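Local structure of heat shock protein 16 (Schizosaccharomyces pombe, 3W1Z) at residues B[35-40]-B[50-55]; B[64-69]-B[104-109]; B[70-75]-B[99-104]; B[108-113]-B[126-131]. The protein probably acts as a small heat shock protein chaperone that binds unfolding proteins, and assembles into a 16-subunit oligomer. All coordinates share one frame; numbering follows the deposited sequence.

Contact 1 (B[35-40]-B[50-55]); sequences LSPSID and VDVELP
Ser38 to Asp40 meet Asp51 to Glu53 in the opening hairpin of the alpha-crystallin domain. Three backbone hydrogen bonds hold the two segments: Glu53 N donates to Ser38 O at 3.0 Å, and Asp40 and Asp51 form an antiparallel hydrogen-bonded pair, each N 2.9 Å from the other's O. Between them Ile39 and Val52 make a non-hydrogen-bonded pair. One water accepts from Ser38 N and donates to Glu53 O.

Apolar contacts gather on the face of Ile39 and Val52, lying side by side. Ile39 CG2 rests against both methyls of Val52, 3.7 Å from CG2, while Val52 CG1 reaches Pro37 CB at 3.6 Å; its place anti to the backbone N (chi1 -170°) carries it to the proline. Leu54 CD2 touches the same Pro37 CB.

The acidic side chains find their partners beyond the two segments. Asp51 OD1 hydrogen-bonds Thr125 and OD2 forms a salt bridge with Arg81 of the second subunit, whose Arg95 gives Asp40 OD1 a hydrogen bond from its backbone N and Glu53 a side-chain salt bridge.

Strand 123-129 flanks the other edge of strand 47-53, strand 98-105 packs on Ile39 and Leu54, and a strand of the second subunit extends the sheet beyond Asp40.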
loop_
_atom_site.group_PDB
_atom_site.type_symbol
_atom_site.label_atom_id
_atom_site.label_comp_id
_atom_site.label_asym_id
_atom_site.label_seq_id
_atom_site.Cartn_x
_atom_site.Cartn_y
_atom_site.Cartn_z
ATOM N N LEU B 35 -28.242 2.751 -6.474
ATOM C CA LEU B 35 -27.981 1.318 -6.465
ATOM C C LEU B 35 -27.249 0.922 -7.742
ATOM O O LEU B 35 -27.550 1.436 -8.819
ATOM C CB LEU B 35 -29.298 0.538 -6.365
ATOM C CG LEU B 35 -30.063 0.434 -5.037
ATOM C CD1 LEU B 35 -30.436 1.794 -4.458
ATOM C CD2 LEU B 35 -31.314 -0.412 -5.229
ATOM N N SER B 36 -26.285 0.015 -7.625
ATOM C CA SER B 36 -25.543 -0.448 -8.791
ATOM C C SER B 36 -25.815 -1.923 -9.077
ATOM O O SER B 36 -25.345 -2.798 -8.353
ATOM C CB SER B 36 -24.042 -0.215 -8.600
ATOM O OG SER B 36 -23.314 -0.609 -9.750
ATOM N N PRO B 37 -26.578 -2.198 -10.146
ATOM C CA PRO B 37 -26.941 -3.562 -10.548
ATOM C C PRO B 37 -25.737 -4.416 -10.941
ATOM O O PRO B 37 -24.771 -3.905 -11.509
ATOM C CB PRO B 37 -27.859 -3.339 -11.757
ATOM C CG PRO B 37 -27.561 -1.952 -12.229
ATOM C CD PRO B 37 -27.220 -1.183 -10.998
ATOM N N SER B 38 -25.801 -5.710 -10.634
ATOM C CA SER B 38 -24.728 -6.642 -10.968
ATOM C C SER B 38 -24.731 -6.971 -12.455
ATOM O O SER B 38 -25.783 -7.226 -13.040
ATOM C CB SER B 38 -24.858 -7.928 -10.151
ATOM O OG SER B 38 -24.624 -7.684 -8.776
ATOM N N ILE B 39 -23.550 -6.965 -13.066
ATOM C CA ILE B 39 -23.447 -7.208 -14.500
ATOM C C ILE B 39 -22.392 -8.241 -14.890
ATOM O O ILE B 39 -21.389 -8.428 -14.199
ATOM C CB ILE B 39 -23.165 -5.906 -15.290
ATOM C CG1 ILE B 39 -21.762 -5.381 -14.982
ATOM C CG2 ILE B 39 -24.223 -4.850 -14.998
ATOM C CD1 ILE B 39 -21.356 -4.203 -15.835
ATOM N N ASP B 40 -22.643 -8.911 -16.010
ATOM C CA ASP B 40 -21.656 -9.773 -16.647
ATOM C C ASP B 40 -21.377 -9.228 -18.040
ATOM O O ASP B 40 -22.302 -8.961 -18.802
ATOM C CB ASP B 40 -22.178 -11.206 -16.755
ATOM C CG ASP B 40 -21.953 -12.010 -15.491
ATOM O OD1 ASP B 40 -21.569 -11.412 -14.465
ATOM O OD2 ASP B 40 -22.171 -13.240 -15.523
ATOM N N VAL B 50 -23.910 -7.516 -22.643
ATOM C CA VAL B 50 -23.942 -7.112 -21.244
ATOM C C VAL B 50 -25.215 -7.619 -20.575
ATOM O O VAL B 50 -26.324 -7.305 -21.009
ATOM C CB VAL B 50 -23.871 -5.582 -21.091
ATOM C CG1 VAL B 50 -23.937 -5.193 -19.622
ATOM C CG2 VAL B 50 -22.602 -5.044 -21.733
ATOM N N ASP B 51 -25.047 -8.411 -19.522
ATOM C CA ASP B 51 -26.176 -8.961 -18.780
ATOM C C ASP B 51 -26.320 -8.272 -17.429
ATOM O O ASP B 51 -25.449 -8.384 -16.570
ATOM C CB ASP B 51 -26.006 -10.468 -18.594
ATOM C CG ASP B 51 -26.066 -11.225 -19.906
ATOM O OD1 ASP B 51 -27.046 -11.037 -20.658
ATOM O OD2 ASP B 51 -25.129 -12.000 -20.189
ATOM N N VAL B 52 -27.431 -7.564 -17.256
ATOM C CA VAL B 52 -27.680 -6.766 -16.063
ATOM C C VAL B 52 -28.846 -7.348 -15.270
ATOM O O VAL B 52 -29.905 -7.626 -15.829
ATOM C CB VAL B 52 -28.020 -5.313 -16.446
ATOM C CG1 VAL B 52 -28.043 -4.425 -15.213
ATOM C CG2 VAL B 52 -27.024 -4.789 -17.468
ATOM N N GLU B 53 -28.658 -7.519 -13.966
ATOM C CA GLU B 53 -29.697 -8.114 -13.131
ATOM C C GLU B 53 -30.641 -7.057 -12.570
ATOM O O GLU B 53 -30.237 -6.197 -11.786
ATOM C CB GLU B 53 -29.077 -8.925 -11.993
ATOM C CG GLU B 53 -28.340 -10.171 -12.455
ATOM C CD GLU B 53 -27.778 -10.978 -11.301
ATOM O OE1 GLU B 53 -27.699 -10.439 -10.177
ATOM O OE2 GLU B 53 -27.418 -12.154 -11.519
ATOM N N LEU B 54 -31.905 -7.130 -12.979
ATOM C CA LEU B 54 -32.914 -6.176 -12.532
ATOM C C LEU B 54 -34.201 -6.871 -12.082
ATOM O O LEU B 54 -35.248 -6.702 -12.710
ATOM C CB LEU B 54 -33.232 -5.185 -13.655
ATOM C CG LEU B 54 -32.085 -4.311 -14.167
ATOM C CD1 LEU B 54 -32.529 -3.485 -15.366
ATOM C CD2 LEU B 54 -31.567 -3.412 -13.057
ATOM N N PRO B 55 -34.131 -7.657 -10.993
ATOM C CA PRO B 55 -35.338 -8.331 -10.502
ATOM C C PRO B 55 -36.331 -7.350 -9.884
ATOM O O PRO B 55 -35.930 -6.450 -9.148
ATOM C CB PRO B 55 -34.793 -9.284 -9.436
ATOM C CG PRO B 55 -33.560 -8.619 -8.943
ATOM C CD PRO B 55 -32.963 -7.923 -10.134
HETATM O O HOH W 1 -28.104 -6.383 -9.462
HETATM O O HOH W 2 -24.600 -13.831 -17.915
#

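Contact 2 (B[64-69]-B[104-109]); sequences VHYDSG and ITIPAK
Tyr66 and Gly69 meet Ile106 at one end of the immunoglobulin-like beta sandwich of the alpha-crystallin domain, where the tight turn between strands 62-67 and 70-77 comes up against the chain leaving strand 98-105. A single backbone hydrogen bond, Ile106 N to Gly69 O at 2.9 Å, joins the segments. Gly69 has a positive phi of 77°, a conformation that by itself favours glycine, and in this turn its carbonyl is presented to the departing chain. Thr105 CG2 also approaches Gly69 O, whereas the hydroxyl of Thr105 is bonded to Asn28.

The side-chain contact is between an aromatic edge and an aliphatic branch. The Tyr66 ring stands anti to the backbone N (chi1 180°), which carries its far end toward Ile106, and the two side chains cross at about a right angle. Ile106 CD1 lies at the rim of the ring, near its plane, 3.6 Å from Tyr66 CE1. Leu128 of the other sheet and Ile110 of the following loop also touch this tyrosine. A serine in its place would probably leave Ile106 CD1 without its aromatic neighbour and strip Leu128 and Ile110 of part of their packing. His65 and Tyr66 also pair with a strand of the third subunit, so the sheet runs on across that interface.

The nearest approach of the two side chains is Tyr66 OH to Ile106 CD1, 3.2 Å, while Ile106 CG1 sits equally close to Gly69 O.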
loop_
_atom_site.group_PDB
_atom_site.type_symbol
_atom_site.label_atom_id
_atom_site.label_comp_id
_atom_site.label_asym_id
_atom_site.label_seq_id
_atom_site.Cartn_x
_atom_site.Cartn_y
_atom_site.Cartn_z
ATOM N N VAL B 64 -32.086 2.244 -21.488
ATOM C CA VAL B 64 -30.732 1.966 -21.935
ATOM C C VAL B 64 -30.339 2.997 -22.980
ATOM O O VAL B 64 -31.033 3.156 -23.982
ATOM C CB VAL B 64 -30.639 0.573 -22.584
ATOM C CG1 VAL B 64 -29.247 0.343 -23.160
ATOM C CG2 VAL B 64 -31.001 -0.511 -21.584
ATOM N N HIS B 65 -29.239 3.706 -22.753
ATOM C CA HIS B 65 -28.735 4.596 -23.794
ATOM C C HIS B 65 -27.229 4.476 -24.005
ATOM O O HIS B 65 -26.501 3.991 -23.138
ATOM C CB HIS B 65 -29.163 6.054 -23.567
ATOM C CG HIS B 65 -28.533 6.706 -22.377
ATOM N ND1 HIS B 65 -29.258 7.114 -21.280
ATOM C CD2 HIS B 65 -27.245 7.049 -22.122
ATOM C CE1 HIS B 65 -28.448 7.668 -20.395
ATOM N NE2 HIS B 65 -27.221 7.639 -20.884
ATOM N N TYR B 66 -26.777 4.914 -25.175
ATOM C CA TYR B 66 -25.373 4.828 -25.549
ATOM C C TYR B 66 -24.880 6.180 -26.056
ATOM O O TYR B 66 -25.471 6.759 -26.970
ATOM C CB TYR B 66 -25.192 3.757 -26.628
ATOM C CG TYR B 66 -23.769 3.583 -27.107
ATOM C CD1 TYR B 66 -22.945 2.608 -26.561
ATOM C CD2 TYR B 66 -23.251 4.392 -28.111
ATOM C CE1 TYR B 66 -21.647 2.449 -26.999
ATOM C CE2 TYR B 66 -21.958 4.243 -28.551
ATOM C CZ TYR B 66 -21.158 3.273 -27.993
ATOM O OH TYR B 66 -19.868 3.127 -28.443
ATOM N N ASP B 67 -23.815 6.690 -25.446
ATOM C CA ASP B 67 -23.203 7.926 -25.915
ATOM C C ASP B 67 -21.678 7.827 -25.932
ATOM O O ASP B 67 -21.054 7.629 -24.885
ATOM C CB ASP B 67 -23.639 9.104 -25.041
ATOM C CG ASP B 67 -23.188 10.442 -25.598
ATOM O OD1 ASP B 67 -22.859 10.510 -26.799
ATOM O OD2 ASP B 67 -23.177 11.428 -24.834
ATOM N N SER B 68 -21.099 7.969 -27.125
ATOM C CA SER B 68 -19.646 8.021 -27.328
ATOM C C SER B 68 -18.849 7.001 -26.514
ATOM O O SER B 68 -18.045 7.373 -25.662
ATOM C CB SER B 68 -19.120 9.430 -27.045
ATOM O OG SER B 68 -19.348 9.800 -25.696
ATOM N N GLY B 69 -19.058 5.722 -26.796
ATOM C CA GLY B 69 -18.305 4.667 -26.145
ATOM C C GLY B 69 -18.712 4.336 -24.720
ATOM O O GLY B 69 -18.050 3.537 -24.059
ATOM N N ILE B 104 -20.936 1.854 -18.046
ATOM C CA ILE B 104 -19.675 1.204 -18.375
ATOM C C ILE B 104 -19.110 1.757 -19.676
ATOM O O ILE B 104 -19.843 1.994 -20.635
ATOM C CB ILE B 104 -19.808 -0.334 -18.470
ATOM C CG1 ILE B 104 -20.855 -0.731 -19.514
ATOM C CG2 ILE B 104 -20.154 -0.926 -17.111
ATOM C CD1 ILE B 104 -20.940 -2.226 -19.751
ATOM N N THR B 105 -17.803 1.983 -19.696
ATOM C CA THR B 105 -17.135 2.409 -20.914
ATOM C C THR B 105 -16.774 1.166 -21.709
ATOM O O THR B 105 -16.017 0.327 -21.238
ATOM C CB THR B 105 -15.852 3.198 -20.603
ATOM O OG1 THR B 105 -16.167 4.330 -19.784
ATOM C CG2 THR B 105 -15.195 3.673 -21.889
ATOM N N ILE B 106 -17.321 1.032 -22.910
ATOM C CA ILE B 106 -17.029 -0.145 -23.718
ATOM C C ILE B 106 -15.751 0.041 -24.539
ATOM O O ILE B 106 -15.620 1.007 -25.290
ATOM C CB ILE B 106 -18.226 -0.558 -24.603
ATOM C CG1 ILE B 106 -18.893 0.668 -25.226
ATOM C CG2 ILE B 106 -19.244 -1.333 -23.782
ATOM C CD1 ILE B 106 -18.423 0.975 -26.627
ATOM N N PRO B 107 -14.790 -0.878 -24.369
ATOM C CA PRO B 107 -13.482 -0.788 -25.019
ATOM C C PRO B 107 -13.473 -1.456 -26.387
ATOM O O PRO B 107 -12.617 -2.302 -26.651
ATOM C CB PRO B 107 -12.565 -1.561 -24.061
ATOM C CG PRO B 107 -13.491 -2.264 -23.060
ATOM C CD PRO B 107 -14.893 -2.094 -23.549
ATOM N N ALA B 108 -14.413 -1.077 -27.244
ATOM C CA ALA B 108 -14.472 -1.611 -28.597
ATOM C C ALA B 108 -15.248 -0.675 -29.511
ATOM O O ALA B 108 -16.045 0.140 -29.049
ATOM C CB ALA B 108 -15.105 -2.994 -28.595
ATOM N N LYS B 109 -15.012 -0.800 -30.811
ATOM C CA LYS B 109 -15.753 -0.023 -31.793
ATOM C C LYS B 109 -17.017 -0.768 -32.188
ATOM O O LYS B 109 -16.958 -1.891 -32.688
ATOM C CB LYS B 109 -14.887 0.262 -33.018
ATOM C CG LYS B 109 -13.863 1.362 -32.799
ATOM C CD LYS B 109 -12.737 1.278 -33.812
ATOM C CE LYS B 109 -11.814 0.113 -33.512
ATOM N NZ LYS B 109 -11.101 0.302 -32.218
#

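Contact 3 (B[70-75]-B[99-104]); sequences KLTISG and SFSRTI
Phe100 lays its ring over the backbone of Gly75, and its side chain can be followed outward atom by atom. From CB, which borders Leu35 O, the first torsion places CG between the backbone N and the carbonyl carbon (chi1 66°), turning the ring back across the neighbouring strand. CD1 and CE1 lie against Gly75 C, while CD2 and CE2 pass Gly75 N and Ser74 C. At the tip, CZ meets Gly75 CA at 3.5 Å. Gly75 N lies 3.5 Å above the plane of the Phe100 ring, over its centre. Gly75 CA makes a CH-pi contact over the ring face, 3.8 Å from the centroid and 24° off the normal, and Ile73 CG2 touches CE2. A side chain on Gly75 would run into the ring, and the backbone angles there also call for glycine. An isoleucine in place of Phe100 would probably leave the Gly75 backbone without its aromatic cover and deprive Ile73 of a packing partner.

These strands, 70-77 and 98-105, are antiparallel neighbours in the three-stranded sheet of the alpha-crystallin beta sandwich. Leu71 with Ile104, Ile73 with Arg102, and Gly75 with Phe100 are hydrogen-bonded pairs, each closed by two backbone bonds of 2.9 Å between N and O.

The other face carries Thr72, Thr103, Ser74 and Ser101. Thr72 OG1 and Thr103 OG1 share a hydrogen bond of 3.2 Å, and Thr103 CG2 packs against the same Thr72 oxygen. Arg102, by contrast, leads away to Tyr23 O and to a salt bridge with Glu94 of the second subunit.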
loop_
_atom_site.group_PDB
_atom_site.type_symbol
_atom_site.label_atom_id
_atom_site.label_comp_id
_atom_site.label_asym_id
_atom_site.label_seq_id
_atom_site.Cartn_x
_atom_site.Cartn_y
_atom_site.Cartn_z
ATOM N N LYS B 70 -19.793 4.940 -24.235
ATOM C CA LYS B 70 -20.257 4.659 -22.877
ATOM C C LYS B 70 -21.720 4.224 -22.823
ATOM O O LYS B 70 -22.620 4.974 -23.202
ATOM C CB LYS B 70 -20.018 5.860 -21.954
ATOM C CG LYS B 70 -18.548 6.178 -21.733
ATOM C CD LYS B 70 -18.346 7.145 -20.576
ATOM C CE LYS B 70 -16.870 7.459 -20.378
ATOM N NZ LYS B 70 -16.624 8.272 -19.156
ATOM N N LEU B 71 -21.947 3.005 -22.343
ATOM C CA LEU B 71 -23.292 2.459 -22.217
ATOM C C LEU B 71 -23.847 2.696 -20.816
ATOM O O LEU B 71 -23.186 2.403 -19.817
ATOM C CB LEU B 71 -23.292 0.962 -22.530
ATOM C CG LEU B 71 -24.657 0.270 -22.543
ATOM C CD1 LEU B 71 -25.497 0.762 -23.713
ATOM C CD2 LEU B 71 -24.497 -1.244 -22.586
ATOM N N THR B 72 -25.065 3.226 -20.752
ATOM C CA THR B 72 -25.713 3.514 -19.478
ATOM C C THR B 72 -27.071 2.828 -19.361
ATOM O O THR B 72 -27.934 2.967 -20.233
ATOM C CB THR B 72 -25.896 5.029 -19.263
ATOM O OG1 THR B 72 -24.614 5.664 -19.191
ATOM C CG2 THR B 72 -26.659 5.299 -17.972
ATOM N N ILE B 73 -27.242 2.079 -18.276
ATOM C CA ILE B 73 -28.522 1.472 -17.945
ATOM C C ILE B 73 -29.041 2.120 -16.673
ATOM O O ILE B 73 -28.394 2.049 -15.633
ATOM C CB ILE B 73 -28.391 -0.040 -17.685
ATOM C CG1 ILE B 73 -27.738 -0.747 -18.877
ATOM C CG2 ILE B 73 -29.749 -0.642 -17.366
ATOM C CD1 ILE B 73 -26.241 -0.948 -18.728
ATOM N N SER B 74 -30.205 2.754 -16.745
ATOM C CA SER B 74 -30.741 3.425 -15.566
ATOM C C SER B 74 -32.224 3.150 -15.366
ATOM O O SER B 74 -32.890 2.616 -16.250
ATOM C CB SER B 74 -30.471 4.931 -15.620
ATOM O OG SER B 74 -31.098 5.524 -16.741
ATOM N N GLY B 75 -32.733 3.502 -14.193
ATOM C CA GLY B 75 -34.122 3.235 -13.878
ATOM C C GLY B 75 -34.431 3.308 -12.399
ATOM O O GLY B 75 -33.744 3.985 -11.637
ATOM N N SER B 99 -33.525 4.313 -7.029
ATOM C CA SER B 99 -33.133 4.507 -8.416
ATOM C C SER B 99 -31.778 3.854 -8.656
ATOM O O SER B 99 -30.905 3.887 -7.790
ATOM C CB SER B 99 -33.065 5.998 -8.747
ATOM O OG SER B 99 -32.220 6.680 -7.837
ATOM N N PHE B 100 -31.609 3.250 -9.827
ATOM C CA PHE B 100 -30.335 2.637 -10.177
ATOM C C PHE B 100 -29.749 3.250 -11.443
ATOM O O PHE B 100 -30.479 3.618 -12.363
ATOM C CB PHE B 100 -30.481 1.118 -10.336
ATOM C CG PHE B 100 -31.344 0.699 -11.498
ATOM C CD1 PHE B 100 -32.700 0.480 -11.325
ATOM C CD2 PHE B 100 -30.796 0.507 -12.758
ATOM C CE1 PHE B 100 -33.496 0.088 -12.388
ATOM C CE2 PHE B 100 -31.585 0.121 -13.824
ATOM C CZ PHE B 100 -32.936 -0.091 -13.639
ATOM N N SER B 101 -28.427 3.373 -11.473
ATOM C CA SER B 101 -27.724 3.761 -12.686
ATOM C C SER B 101 -26.394 3.024 -12.770
ATOM O O SER B 101 -25.653 2.943 -11.789
ATOM C CB SER B 101 -27.501 5.274 -12.728
ATOM O OG SER B 101 -27.166 5.705 -14.036
ATOM N N ARG B 102 -26.099 2.483 -13.945
ATOM C CA ARG B 102 -24.846 1.785 -14.180
ATOM C C ARG B 102 -24.265 2.222 -15.517
ATOM O O ARG B 102 -24.887 2.043 -16.565
ATOM C CB ARG B 102 -25.059 0.270 -14.167
ATOM C CG ARG B 102 -23.783 -0.549 -14.322
ATOM C CD ARG B 102 -22.868 -0.397 -13.113
ATOM N NE ARG B 102 -21.622 -1.143 -13.270
ATOM C CZ ARG B 102 -21.397 -2.347 -12.755
ATOM N NH1 ARG B 102 -22.334 -2.952 -12.038
ATOM N NH2 ARG B 102 -20.231 -2.947 -12.951
ATOM N N THR B 103 -23.073 2.803 -15.473
ATOM C CA THR B 103 -22.396 3.230 -16.687
ATOM C C THR B 103 -21.108 2.443 -16.869
ATOM O O THR B 103 -20.291 2.354 -15.955
ATOM C CB THR B 103 -22.056 4.731 -16.653
ATOM O OG1 THR B 103 -23.233 5.486 -16.343
ATOM C CG2 THR B 103 -21.508 5.182 -17.997
ATOM N N ILE B 104 -20.936 1.854 -18.046
ATOM C CA ILE B 104 -19.675 1.204 -18.375
ATOM C C ILE B 104 -19.110 1.757 -19.676
ATOM O O ILE B 104 -19.843 1.994 -20.635
ATOM C CB ILE B 104 -19.808 -0.334 -18.470
ATOM C CG1 ILE B 104 -20.855 -0.731 -19.514
ATOM C CG2 ILE B 104 -20.154 -0.926 -17.111
ATOM C CD1 ILE B 104 -20.940 -2.226 -19.751
#

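Contact 4 (B[108-113]-B[126-131]); sequences AKIDAD and VTLPKV
Ile110 and Leu128 cross at a slant, with the isoleucine's methyl branch doing the touching: CG2 lies 3.8 Å from Leu128 CB. On the other branch of Ile110, chi1 57° puts CG1 between the backbone N and the carbonyl carbon, and chi2, near 100°, then brings CD1 to 4.1 Å from Leu128 CD2. The two residues therefore meet at both the base and the end of their side chains.

Next to them, Lys130 offers only the aliphatic part of its chain. Its CD packs against Ala108 CB at 3.7 Å, and its CG lies near Ile110 CG2, while the amine continues away to Gly44 O and a salt bridge with Glu43. Asp111 CB and Val131 CG1 make a further, looser contact.

Two backbone bonds hold the segments in register. Asp111 N donates to Pro129 O at 3.1 Å, and Val131 N to Lys109 O at 3.0 Å, so that Ile110 and Lys130 sit as a single bridged pair with their CA atoms 4.2 Å apart. The touching parts run at 93° to each other, which makes this a local crossing of the chain and not an extended ladder. The carboxylate of Asp111 turns to Arg114.

Within the alpha-crystallin beta sandwich, the loop from strand 98-105 to strand 116-120 is thereby tied to the end of strand 123-129, with Tyr66 of strand 62-67 and Ile115 packing against both Ile110 and Leu128.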
loop_
_atom_site.group_PDB
_atom_site.type_symbol
_atom_site.label_atom_id
_atom_site.label_comp_id
_atom_site.label_asym_id
_atom_site.label_seq_id
_atom_site.Cartn_x
_atom_site.Cartn_y
_atom_site.Cartn_z
ATOM N N ALA B 108 -14.413 -1.077 -27.244
ATOM C CA ALA B 108 -14.472 -1.611 -28.597
ATOM C C ALA B 108 -15.248 -0.675 -29.511
ATOM O O ALA B 108 -16.045 0.140 -29.049
ATOM C CB ALA B 108 -15.105 -2.994 -28.595
ATOM N N LYS B 109 -15.012 -0.800 -30.811
ATOM C CA LYS B 109 -15.753 -0.023 -31.793
ATOM C C LYS B 109 -17.017 -0.768 -32.188
ATOM O O LYS B 109 -16.958 -1.891 -32.688
ATOM C CB LYS B 109 -14.887 0.262 -33.018
ATOM C CG LYS B 109 -13.863 1.362 -32.799
ATOM C CD LYS B 109 -12.737 1.278 -33.812
ATOM C CE LYS B 109 -11.814 0.113 -33.512
ATOM N NZ LYS B 109 -11.101 0.302 -32.218
ATOM N N ILE B 110 -18.161 -0.140 -31.950
ATOM C CA ILE B 110 -19.443 -0.773 -32.215
ATOM C C ILE B 110 -20.298 0.076 -33.145
ATOM O O ILE B 110 -20.054 1.270 -33.311
ATOM C CB ILE B 110 -20.215 -1.043 -30.905
ATOM C CG1 ILE B 110 -20.426 0.255 -30.122
ATOM C CG2 ILE B 110 -19.476 -2.058 -30.048
ATOM C CD1 ILE B 110 -21.802 0.858 -30.290
ATOM N N ASP B 111 -21.308 -0.545 -33.746
ATOM C CA ASP B 111 -22.270 0.197 -34.542
ATOM C C ASP B 111 -23.411 0.581 -33.613
ATOM O O ASP B 111 -24.171 -0.274 -33.159
ATOM C CB ASP B 111 -22.787 -0.657 -35.701
ATOM C CG ASP B 111 -23.493 0.164 -36.764
ATOM O OD1 ASP B 111 -24.029 1.244 -36.437
ATOM O OD2 ASP B 111 -23.514 -0.273 -37.932
ATOM N N ALA B 112 -23.522 1.876 -33.337
ATOM C CA ALA B 112 -24.463 2.378 -32.342
ATOM C C ALA B 112 -25.912 2.115 -32.727
ATOM O O ALA B 112 -26.735 1.765 -31.883
ATOM C CB ALA B 112 -24.237 3.865 -32.104
ATOM N N ASP B 113 -26.219 2.281 -34.008
ATOM C CA ASP B 113 -27.591 2.144 -34.482
ATOM C C ASP B 113 -28.045 0.686 -34.554
ATOM O O ASP B 113 -29.231 0.409 -34.736
ATOM C CB ASP B 113 -27.759 2.838 -35.834
ATOM C CG ASP B 113 -27.474 4.328 -35.761
ATOM O OD1 ASP B 113 -28.436 5.112 -35.618
ATOM O OD2 ASP B 113 -26.288 4.713 -35.836
ATOM N N VAL B 126 -28.043 -6.392 -23.172
ATOM C CA VAL B 126 -27.727 -5.445 -24.232
ATOM C C VAL B 126 -26.710 -6.078 -25.173
ATOM O O VAL B 126 -25.770 -6.738 -24.728
ATOM C CB VAL B 126 -27.163 -4.127 -23.668
ATOM C CG1 VAL B 126 -26.943 -3.115 -24.785
ATOM C CG2 VAL B 126 -28.099 -3.557 -22.614
ATOM N N THR B 127 -26.908 -5.887 -26.472
ATOM C CA THR B 127 -26.009 -6.454 -27.469
ATOM C C THR B 127 -25.432 -5.377 -28.381
ATOM O O THR B 127 -26.162 -4.724 -29.129
ATOM C CB THR B 127 -26.719 -7.519 -28.324
ATOM O OG1 THR B 127 -28.103 -7.174 -28.462
ATOM C CG2 THR B 127 -26.613 -8.884 -27.664
ATOM N N LEU B 128 -24.117 -5.197 -28.313
ATOM C CA LEU B 128 -23.441 -4.205 -29.138
ATOM C C LEU B 128 -22.543 -4.893 -30.163
ATOM O O LEU B 128 -21.529 -5.490 -29.806
ATOM C CB LEU B 128 -22.617 -3.245 -28.271
ATOM C CG LEU B 128 -23.314 -2.542 -27.100
ATOM C CD1 LEU B 128 -23.241 -3.377 -25.826
ATOM C CD2 LEU B 128 -22.722 -1.161 -26.869
ATOM N N PRO B 129 -22.927 -4.826 -31.445
ATOM C CA PRO B 129 -22.138 -5.459 -32.505
ATOM C C PRO B 129 -20.839 -4.703 -32.750
ATOM O O PRO B 129 -20.874 -3.482 -32.874
ATOM C CB PRO B 129 -23.048 -5.358 -33.738
ATOM C CG PRO B 129 -24.303 -4.636 -33.285
ATOM C CD PRO B 129 -23.990 -3.971 -31.991
ATOM N N LYS B 130 -19.719 -5.411 -32.843
ATOM C CA LYS B 130 -18.444 -4.758 -33.110
ATOM C C LYS B 130 -18.133 -4.735 -34.598
ATOM O O LYS B 130 -18.340 -5.721 -35.304
ATOM C CB LYS B 130 -17.297 -5.445 -32.367
ATOM C CG LYS B 130 -17.380 -5.372 -30.855
ATOM C CD LYS B 130 -16.205 -6.099 -30.222
ATOM C CE LYS B 130 -16.076 -7.506 -30.779
ATOM N NZ LYS B 130 -14.982 -8.275 -30.126
ATOM N N VAL B 131 -17.637 -3.596 -35.067
ATOM C CA VAL B 131 -17.140 -3.484 -36.429
ATOM C C VAL B 131 -15.633 -3.241 -36.387
ATOM O O VAL B 131 -15.142 -2.483 -35.550
ATOM C CB VAL B 131 -17.864 -2.365 -37.214
ATOM C CG1 VAL B 131 -19.345 -2.687 -37.341
ATOM C CG2 VAL B 131 -17.672 -1.016 -36.537
#

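In the fold
From the N terminus, contact 1 closes first, folding strand 39-43 onto strand 47-53 across a short hairpin. Contact 2 then spans the longest loop, from 64-69 to 104-109, and contact 3 lies within it, pairing strands 70-77 and 98-105; the two share Ile104. Contact 4 begins on Ala108 and Lys109, where contact 2 ends, and brings the next loop to strand 123-129. The two sheets of the sandwich are thus joined repeatedly: Ile39 of contact 1 packs on Ile104, Leu71 of contact 3 on Val126 and Leu128, and Val64 of contact 2 on Val126. A probable backbone hydrogen bond between Val50 and Val126 links contacts 1 and 4 within one sheet.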